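Local coordinates for penicillin-binding protein (Bacillus halodurans, PDB 3TG9), which is a penicillin-binding protein of the beta-lactamase family, and probably binds beta-lactams covalently in its active site, at residues B[127-139]-B[158-172]. Sequence-based numbering, arbitrary orientation.
Sequences LRRLKDFLPLFQH and ILLGLVVESVSGVTF
R129 bridges to E165 on the last full turn of helix 155-168. Bends at chi2 (-65°) and chi3 bring its guanidinium round, so that NH2 reaches E165 OE2 at 3.0 Å in a salt bridge; OE2 lies in the guanidinium plane, while NH2 comes in from above the carboxylate plane. The methyl T171 CG2 lies over one guanidinium face, 3.4 Å from R129 NH2. Water 1 accepts from R129 NE and L130 N and donates to E165 OE2, tying the loop backbone to the same carboxylate.

L130, next along, is the apolar centre. Its CD1 lies 3.5 Å from G161 CA, where the helix has no side chain to obstruct it, and also touches F172 CB, while its CB packs on L162 CD2. F133 presents a ring face to I158 CD1, a CH-pi contact 4.0 Å from the centroid, with L127 CD2 on the opposite face. The branched ends of L134 and L162, both partly exposed, meet tip to tip, L134 CD1 3.8 Å from L162 CD1. F137 sets its flat ring edge-on to L159.

The loop thus packs on helix 155-168, whose L160 and V164 touch helix 58-70. E165 OE2 also accepts from F172 N through its anti lone pair (2.9 Å); these three donors on one oxygen probably favour the anion, and through them E165 joins the loop to the first turn of helix 172-182.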
ATOM      1  N   LEU B 127      -4.056  -4.021  11.471  1.00 29.10           N
ATOM      2  CA  LEU B 127      -4.473  -5.410  11.667  1.00 37.22           C
ATOM      3  C   LEU B 127      -3.292  -6.335  11.454  1.00 33.41           C
ATOM      4  O   LEU B 127      -3.204  -7.008  10.431  1.00 34.03           O
ATOM      5  CB  LEU B 127      -5.578  -5.776  10.682  1.00 31.26           C
ATOM      6  CG  LEU B 127      -6.866  -5.016  10.968  1.00 32.44           C
ATOM      7  CD1 LEU B 127      -7.801  -5.033   9.768  1.00 33.02           C
ATOM      8  CD2 LEU B 127      -7.520  -5.622  12.194  1.00 34.99           C
ATOM      9  N   ARG B 128      -2.387  -6.372  12.424  1.00 36.16           N
ATOM     10  CA  ARG B 128      -1.140  -7.103  12.257  1.00 36.68           C
ATOM     11  C   ARG B 128      -1.080  -8.390  13.078  1.00 39.38           C
ATOM     12  O   ARG B 128      -0.336  -9.312  12.746  1.00 39.32           O
ATOM     13  CB  ARG B 128       0.023  -6.172  12.572  1.00 37.17           C
ATOM     14  CG  ARG B 128      -0.188  -4.803  11.966  1.00 34.72           C
ATOM     15  CD  ARG B 128       1.117  -4.152  11.588  1.00 33.56           C
ATOM     16  NE  ARG B 128       1.732  -4.782  10.430  1.00 36.37           N
ATOM     17  CZ  ARG B 128       2.153  -4.139   9.337  1.00 36.34           C
ATOM     18  NH1 ARG B 128       2.713  -4.828   8.354  1.00 33.63           N
ATOM     19  NH2 ARG B 128       2.024  -2.822   9.213  1.00 29.83           N
ATOM     20  N   ARG B 129      -1.876  -8.446  14.140  1.00 37.34           N
ATOM     21  CA  ARG B 129      -1.979  -9.645  14.953  1.00 35.92           C
ATOM     22  C   ARG B 129      -3.430 -10.071  14.951  1.00 35.84           C
ATOM     23  O   ARG B 129      -4.324  -9.250  14.748  1.00 36.88           O
ATOM     24  CB  ARG B 129      -1.532  -9.378  16.387  1.00 38.00           C
ATOM     25  CG  ARG B 129      -0.134  -8.803  16.526  1.00 37.38           C
ATOM     26  CD  ARG B 129       0.924  -9.783  16.054  1.00 43.27           C
ATOM     27  NE  ARG B 129       0.592 -11.167  16.386  1.00 40.15           N
ATOM     28  CZ  ARG B 129       0.810 -11.730  17.571  1.00 45.53           C
ATOM     29  NH1 ARG B 129       1.357 -11.027  18.559  1.00 43.62           N
ATOM     30  NH2 ARG B 129       0.478 -13.000  17.772  1.00 42.74           N
ATOM     31  N   LEU B 130      -3.666 -11.356  15.173  1.00 34.00           N
ATOM     32  CA  LEU B 130      -5.018 -11.879  15.154  1.00 34.54           C
ATOM     33  C   LEU B 130      -5.892 -11.201  16.205  1.00 35.26           C
ATOM     34  O   LEU B 130      -7.082 -10.981  15.987  1.00 33.27           O
ATOM     35  CB  LEU B 130      -5.005 -13.393  15.351  1.00 32.74           C
ATOM     36  CG  LEU B 130      -4.273 -14.205  14.277  1.00 33.33           C
ATOM     37  CD1 LEU B 130      -4.566 -15.671  14.447  1.00 33.66           C
ATOM     38  CD2 LEU B 130      -4.666 -13.747  12.893  1.00 32.44           C
ATOM     39  N   LYS B 131      -5.302 -10.862  17.346  1.00 36.69           N
ATOM     40  CA  LYS B 131      -6.071 -10.206  18.397  1.00 37.52           C
ATOM     41  C   LYS B 131      -6.638  -8.869  17.949  1.00 35.76           C
ATOM     42  O   LYS B 131      -7.624  -8.389  18.508  1.00 33.35           O
ATOM     43  CB  LYS B 131      -5.259 -10.060  19.689  1.00 40.93           C
ATOM     44  CG  LYS B 131      -3.756 -10.244  19.535  1.00 45.47           C
ATOM     45  CD  LYS B 131      -3.045  -8.925  19.315  1.00 44.70           C
ATOM     46  CE  LYS B 131      -3.432  -7.918  20.384  1.00 53.33           C
ATOM     47  NZ  LYS B 131      -3.216  -8.472  21.746  1.00 61.46           N
ATOM     48  N   ASP B 132      -6.034  -8.278  16.923  1.00 35.54           N
ATOM     49  CA  ASP B 132      -6.491  -6.976  16.443  1.00 35.99           C
ATOM     50  C   ASP B 132      -7.892  -7.070  15.836  1.00 36.04           C
ATOM     51  O   ASP B 132      -8.585  -6.065  15.692  1.00 35.09           O
ATOM     52  CB  ASP B 132      -5.497  -6.379  15.438  1.00 32.55           C
ATOM     53  CG  ASP B 132      -4.150  -6.071  16.064  1.00 33.40           C
ATOM     54  OD1 ASP B 132      -4.122  -5.641  17.237  1.00 37.23           O
ATOM     55  OD2 ASP B 132      -3.115  -6.258  15.392  1.00 31.32           O
ATOM     56  N   PHE B 133      -8.311  -8.279  15.489  1.00 35.69           N
ATOM     57  CA  PHE B 133      -9.644  -8.479  14.934  1.00 33.88           C
ATOM     58  C   PHE B 133     -10.716  -8.567  16.020  1.00 34.85           C
ATOM     59  O   PHE B 133     -11.889  -8.320  15.751  1.00 33.37           O
ATOM     60  CB  PHE B 133      -9.685  -9.734  14.054  1.00 33.75           C
ATOM     61  CG  PHE B 133      -8.875  -9.620  12.783  1.00 35.74           C
ATOM     62  CD1 PHE B 133      -9.506  -9.450  11.558  1.00 34.47           C
ATOM     63  CD2 PHE B 133      -7.490  -9.690  12.814  1.00 33.81           C
ATOM     64  CE1 PHE B 133      -8.774  -9.354  10.387  1.00 34.11           C
ATOM     65  CE2 PHE B 133      -6.749  -9.586  11.647  1.00 35.02           C
ATOM     66  CZ  PHE B 133      -7.394  -9.414  10.432  1.00 36.91           C
ATOM     67  N   LEU B 134     -10.317  -8.924  17.238  1.00 36.09           N
ATOM     68  CA  LEU B 134     -11.279  -9.185  18.317  1.00 38.48           C
ATOM     69  C   LEU B 134     -12.315  -8.076  18.535  1.00 41.09           C
ATOM     70  O   LEU B 134     -13.518  -8.355  18.596  1.00 42.74           O
ATOM     71  CB  LEU B 134     -10.553  -9.483  19.632  1.00 38.29           C
ATOM     72  CG  LEU B 134     -10.110 -10.929  19.814  1.00 40.60           C
ATOM     73  CD1 LEU B 134      -9.093 -11.021  20.943  1.00 37.05           C
ATOM     74  CD2 LEU B 134     -11.319 -11.859  20.044  1.00 33.33           C
ATOM     75  N   PRO B 135     -11.854  -6.817  18.658  1.00 38.00           N
ATOM     76  CA  PRO B 135     -12.797  -5.723  18.906  1.00 39.22           C
ATOM     77  C   PRO B 135     -13.863  -5.626  17.821  1.00 43.15           C
ATOM     78  O   PRO B 135     -14.950  -5.116  18.091  1.00 50.76           O
ATOM     79  CB  PRO B 135     -11.910  -4.477  18.862  1.00 36.69           C
ATOM     80  CG  PRO B 135     -10.553  -4.963  19.195  1.00 40.36           C
ATOM     81  CD  PRO B 135     -10.463  -6.335  18.587  1.00 37.05           C
ATOM     82  N   LEU B 136     -13.558  -6.115  16.622  1.00 39.74           N
ATOM     83  CA  LEU B 136     -14.464  -5.995  15.475  1.00 38.79           C
ATOM     84  C   LEU B 136     -15.711  -6.873  15.570  1.00 41.92           C
ATOM     85  O   LEU B 136     -16.626  -6.743  14.751  1.00 40.54           O
ATOM     86  CB  LEU B 136     -13.727  -6.315  14.166  1.00 38.36           C
ATOM     87  CG  LEU B 136     -12.495  -5.474  13.822  1.00 40.62           C
ATOM     88  CD1 LEU B 136     -11.913  -5.900  12.482  1.00 37.38           C
ATOM     89  CD2 LEU B 136     -12.841  -3.986  13.817  1.00 38.05           C
ATOM     90  N   PHE B 137     -15.756  -7.768  16.553  1.00 42.21           N
ATOM     91  CA  PHE B 137     -16.892  -8.686  16.651  1.00 40.81           C
ATOM     92  C   PHE B 137     -17.160  -9.241  18.051  1.00 41.10           C
ATOM     93  O   PHE B 137     -18.272  -9.699  18.332  1.00 39.04           O
ATOM     94  CB  PHE B 137     -16.714  -9.840  15.659  1.00 38.73           C
ATOM     95  CG  PHE B 137     -15.577 -10.770  15.996  1.00 39.86           C
ATOM     96  CD1 PHE B 137     -15.804 -11.936  16.721  1.00 38.99           C
ATOM     97  CD2 PHE B 137     -14.284 -10.497  15.566  1.00 37.76           C
ATOM     98  CE1 PHE B 137     -14.755 -12.805  17.025  1.00 37.63           C
ATOM     99  CE2 PHE B 137     -13.229 -11.363  15.863  1.00 35.37           C
ATOM    100  CZ  PHE B 137     -13.465 -12.515  16.592  1.00 36.85           C
ATOM    101  N   GLN B 138     -16.150  -9.199  18.918  1.00 40.50           N
ATOM    102  CA  GLN B 138     -16.207  -9.904  20.199  1.00 41.42           C
ATOM    103  C   GLN B 138     -17.351  -9.448  21.097  1.00 40.84           C
ATOM    104  O   GLN B 138     -17.799 -10.202  21.949  1.00 43.53           O
ATOM    105  CB  GLN B 138     -14.876  -9.792  20.949  1.00 41.82           C
ATOM    106  CG  GLN B 138     -14.703  -8.492  21.717  1.00 43.23           C
ATOM    107  CD  GLN B 138     -13.324  -8.358  22.329  1.00 44.88           C
ATOM    108  OE1 GLN B 138     -12.632  -7.365  22.107  1.00 47.54           O
ATOM    109  NE2 GLN B 138     -12.915  -9.359  23.099  1.00 43.10           N
ATOM    110  N   HIS B 139     -17.820  -8.219  20.904  1.00 47.45           N
ATOM    111  CA  HIS B 139     -18.878  -7.659  21.751  1.00 44.88           C
ATOM    112  C   HIS B 139     -20.262  -7.798  21.134  1.00 49.44           C
ATOM    113  O   HIS B 139     -21.264  -7.390  21.735  1.00 48.38           O
ATOM    114  CB  HIS B 139     -18.613  -6.184  22.045  1.00 42.80           C
ATOM    115  CG  HIS B 139     -17.357  -5.936  22.821  1.00 46.77           C
ATOM    116  ND1 HIS B 139     -17.111  -6.524  24.044  1.00 43.47           N
ATOM    117  CD2 HIS B 139     -16.285  -5.154  22.555  1.00 43.97           C
ATOM    118  CE1 HIS B 139     -15.935  -6.122  24.493  1.00 49.17           C
ATOM    119  NE2 HIS B 139     -15.412  -5.291  23.609  1.00 46.07           N
ATOM    120  N   ILE B 158     -10.681 -16.664  12.880  1.00 32.57           N
ATOM    121  CA  ILE B 158      -9.807 -15.824  13.699  1.00 36.50           C
ATOM    122  C   ILE B 158      -9.681 -16.448  15.087  1.00 35.70           C
ATOM    123  O   ILE B 158      -8.576 -16.615  15.604  1.00 36.20           O
ATOM    124  CB  ILE B 158     -10.347 -14.385  13.864  1.00 33.29           C
ATOM    125  CG1 ILE B 158     -10.330 -13.644  12.530  1.00 30.62           C
ATOM    126  CG2 ILE B 158      -9.521 -13.643  14.905  1.00 32.44           C
ATOM    127  CD1 ILE B 158      -8.930 -13.412  11.996  1.00 33.87           C
ATOM    128  N   LEU B 159     -10.825 -16.792  15.683  1.00 32.54           N
ATOM    129  CA  LEU B 159     -10.843 -17.414  17.008  1.00 34.97           C
ATOM    130  C   LEU B 159      -9.993 -18.685  17.053  1.00 36.16           C
ATOM    131  O   LEU B 159      -9.259 -18.915  18.016  1.00 34.90           O
ATOM    132  CB  LEU B 159     -12.279 -17.697  17.462  1.00 33.58           C
ATOM    133  CG  LEU B 159     -13.152 -16.452  17.684  1.00 39.15           C
ATOM    134  CD1 LEU B 159     -14.617 -16.812  17.907  1.00 35.11           C
ATOM    135  CD2 LEU B 159     -12.614 -15.613  18.834  1.00 38.29           C
ATOM    136  N   LEU B 160     -10.093 -19.511  16.016  1.00 35.22           N
ATOM    137  CA  LEU B 160      -9.244 -20.693  15.924  1.00 31.66           C
ATOM    138  C   LEU B 160      -7.754 -20.303  15.890  1.00 36.22           C
ATOM    139  O   LEU B 160      -6.916 -20.951  16.510  1.00 36.74           O
ATOM    140  CB  LEU B 160      -9.622 -21.539  14.706  1.00 33.23           C
ATOM    141  CG  LEU B 160     -10.897 -22.401  14.775  1.00 35.60           C
ATOM    142  CD1 LEU B 160     -11.191 -23.041  13.426  1.00 30.66           C
ATOM    143  CD2 LEU B 160     -10.806 -23.476  15.857  1.00 30.58           C
ATOM    144  N   GLY B 161      -7.429 -19.237  15.168  1.00 35.42           N
ATOM    145  CA  GLY B 161      -6.056 -18.761  15.115  1.00 35.11           C
ATOM    146  C   GLY B 161      -5.542 -18.369  16.486  1.00 35.99           C
ATOM    147  O   GLY B 161      -4.402 -18.663  16.853  1.00 32.28           O
ATOM    148  N   LEU B 162      -6.396 -17.696  17.249  1.00 35.42           N
ATOM    149  CA  LEU B 162      -6.068 -17.310  18.613  1.00 37.17           C
ATOM    150  C   LEU B 162      -5.868 -18.534  19.509  1.00 39.04           C
ATOM    151  O   LEU B 162      -5.068 -18.507  20.442  1.00 44.19           O
ATOM    152  CB  LEU B 162      -7.145 -16.379  19.172  1.00 35.62           C
ATOM    153  CG  LEU B 162      -7.075 -15.000  18.512  1.00 37.89           C
ATOM    154  CD1 LEU B 162      -8.232 -14.103  18.920  1.00 39.00           C
ATOM    155  CD2 LEU B 162      -5.741 -14.346  18.837  1.00 36.70           C
ATOM    156  N   VAL B 163      -6.587 -19.612  19.223  1.00 37.81           N
ATOM    157  CA  VAL B 163      -6.392 -20.846  19.969  1.00 38.54           C
ATOM    158  C   VAL B 163      -5.035 -21.451  19.639  1.00 37.70           C
ATOM    159  O   VAL B 163      -4.302 -21.872  20.530  1.00 39.30           O
ATOM    160  CB  VAL B 163      -7.518 -21.862  19.705  1.00 39.15           C
ATOM    161  CG1 VAL B 163      -7.158 -23.216  20.296  1.00 39.15           C
ATOM    162  CG2 VAL B 163      -8.836 -21.345  20.280  1.00 36.99           C
ATOM    163  N   VAL B 164      -4.690 -21.475  18.356  1.00 35.32           N
ATOM    164  CA  VAL B 164      -3.399 -22.004  17.942  1.00 34.30           C
ATOM    165  C   VAL B 164      -2.266 -21.269  18.638  1.00 40.22           C
ATOM    166  O   VAL B 164      -1.287 -21.881  19.064  1.00 44.22           O
ATOM    167  CB  VAL B 164      -3.205 -21.916  16.416  1.00 37.34           C
ATOM    168  CG1 VAL B 164      -1.742 -22.170  16.046  1.00 29.52           C
ATOM    169  CG2 VAL B 164      -4.116 -22.910  15.705  1.00 35.50           C
ATOM    170  N   GLU B 165      -2.406 -19.950  18.757  1.00 40.17           N
ATOM    171  CA  GLU B 165      -1.386 -19.122  19.386  1.00 42.21           C
ATOM    172  C   GLU B 165      -1.321 -19.401  20.877  1.00 42.81           C
ATOM    173  O   GLU B 165      -0.239 -19.562  21.452  1.00 42.29           O
ATOM    174  CB  GLU B 165      -1.680 -17.634  19.150  1.00 38.60           C
ATOM    175  CG  GLU B 165      -1.473 -17.183  17.717  1.00 37.79           C
ATOM    176  CD  GLU B 165      -1.647 -15.682  17.528  1.00 37.24           C
ATOM    177  OE1 GLU B 165      -2.281 -15.026  18.381  1.00 36.64           O
ATOM    178  OE2 GLU B 165      -1.150 -15.162  16.508  1.00 35.57           O
ATOM    179  N   SER B 166      -2.495 -19.455  21.491  1.00 39.41           N
ATOM    180  CA  SER B 166      -2.615 -19.635  22.931  1.00 44.42           C
ATOM    181  C   SER B 166      -2.094 -20.997  23.374  1.00 47.09           C
ATOM    182  O   SER B 166      -1.507 -21.131  24.450  1.00 46.48           O
ATOM    183  CB  SER B 166      -4.072 -19.456  23.361  1.00 46.21           C
ATOM    184  OG  SER B 166      -4.188 -19.378  24.770  1.00 50.42           O
ATOM    185  N   VAL B 167      -2.311 -22.005  22.533  1.00 45.41           N
ATOM    186  CA  VAL B 167      -1.868 -23.364  22.817  1.00 44.19           C
ATOM    187  C   VAL B 167      -0.397 -23.567  22.486  1.00 45.61           C
ATOM    188  O   VAL B 167       0.309 -24.290  23.187  1.00 50.75           O
ATOM    189  CB  VAL B 167      -2.693 -24.404  22.012  1.00 47.74           C
ATOM    190  CG1 VAL B 167      -2.061 -25.781  22.104  1.00 40.39           C
ATOM    191  CG2 VAL B 167      -4.150 -24.426  22.483  1.00 41.45           C
ATOM    192  N   SER B 168       0.060 -22.944  21.405  1.00 41.31           N
ATOM    193  CA  SER B 168       1.428 -23.140  20.947  1.00 42.09           C
ATOM    194  C   SER B 168       2.405 -22.153  21.588  1.00 47.98           C
ATOM    195  O   SER B 168       3.552 -22.497  21.866  1.00 47.27           O
ATOM    196  CB  SER B 168       1.507 -23.037  19.423  1.00 42.41           C
ATOM    197  OG  SER B 168       1.308 -21.703  18.986  1.00 43.63           O
ATOM    198  N   GLY B 169       1.959 -20.923  21.811  1.00 43.79           N
ATOM    199  CA  GLY B 169       2.827 -19.924  22.408  1.00 46.61           C
ATOM    200  C   GLY B 169       3.586 -19.113  21.377  1.00 42.48           C
ATOM    201  O   GLY B 169       4.235 -18.132  21.717  1.00 46.74           O
ATOM    202  N   VAL B 170       3.516 -19.530  20.118  1.00 43.84           N
ATOM    203  CA  VAL B 170       4.078 -18.751  19.017  1.00 40.86           C
ATOM    204  C   VAL B 170       2.950 -18.034  18.279  1.00 41.76           C
ATOM    205  O   VAL B 170       1.783 -18.212  18.614  1.00 43.21           O
ATOM    206  CB  VAL B 170       4.873 -19.636  18.039  1.00 40.49           C
ATOM    207  CG1 VAL B 170       6.204 -20.055  18.659  1.00 39.84           C
ATOM    208  CG2 VAL B 170       4.052 -20.864  17.621  1.00 39.83           C
ATOM    209  N   THR B 171       3.284 -17.208  17.292  1.00 42.77           N
ATOM    210  CA  THR B 171       2.246 -16.517  16.526  1.00 37.40           C
ATOM    211  C   THR B 171       1.613 -17.499  15.559  1.00 37.56           C
ATOM    212  O   THR B 171       2.225 -18.504  15.213  1.00 33.28           O
ATOM    213  CB  THR B 171       2.794 -15.318  15.723  1.00 37.23           C
ATOM    214  OG1 THR B 171       3.769 -15.773  14.775  1.00 38.41           O
ATOM    215  CG2 THR B 171       3.428 -14.282  16.657  1.00 37.99           C
ATOM    216  N   PHE B 172       0.391 -17.204  15.122  1.00 33.88           N
ATOM    217  CA  PHE B 172      -0.283 -18.065  14.166  1.00 34.14           C
ATOM    218  C   PHE B 172       0.580 -18.315  12.935  1.00 33.74           C
ATOM    219  O   PHE B 172       0.799 -19.461  12.540  1.00 32.34           O
ATOM    220  CB  PHE B 172      -1.636 -17.493  13.745  1.00 31.45           C
ATOM    221  CG  PHE B 172      -2.317 -18.310  12.688  1.00 33.36           C
ATOM    222  CD1 PHE B 172      -2.932 -19.511  13.013  1.00 29.79           C
ATOM    223  CD2 PHE B 172      -2.314 -17.900  11.364  1.00 32.26           C
ATOM    224  CE1 PHE B 172      -3.548 -20.277  12.038  1.00 30.84           C
ATOM    225  CE2 PHE B 172      -2.923 -18.667  10.381  1.00 31.94           C
ATOM    226  CZ  PHE B 172      -3.541 -19.857  10.720  1.00 29.12           C
TER
HETATM  227  O   HOH W   1      -0.884 -13.035  14.911  1.00 34.49           O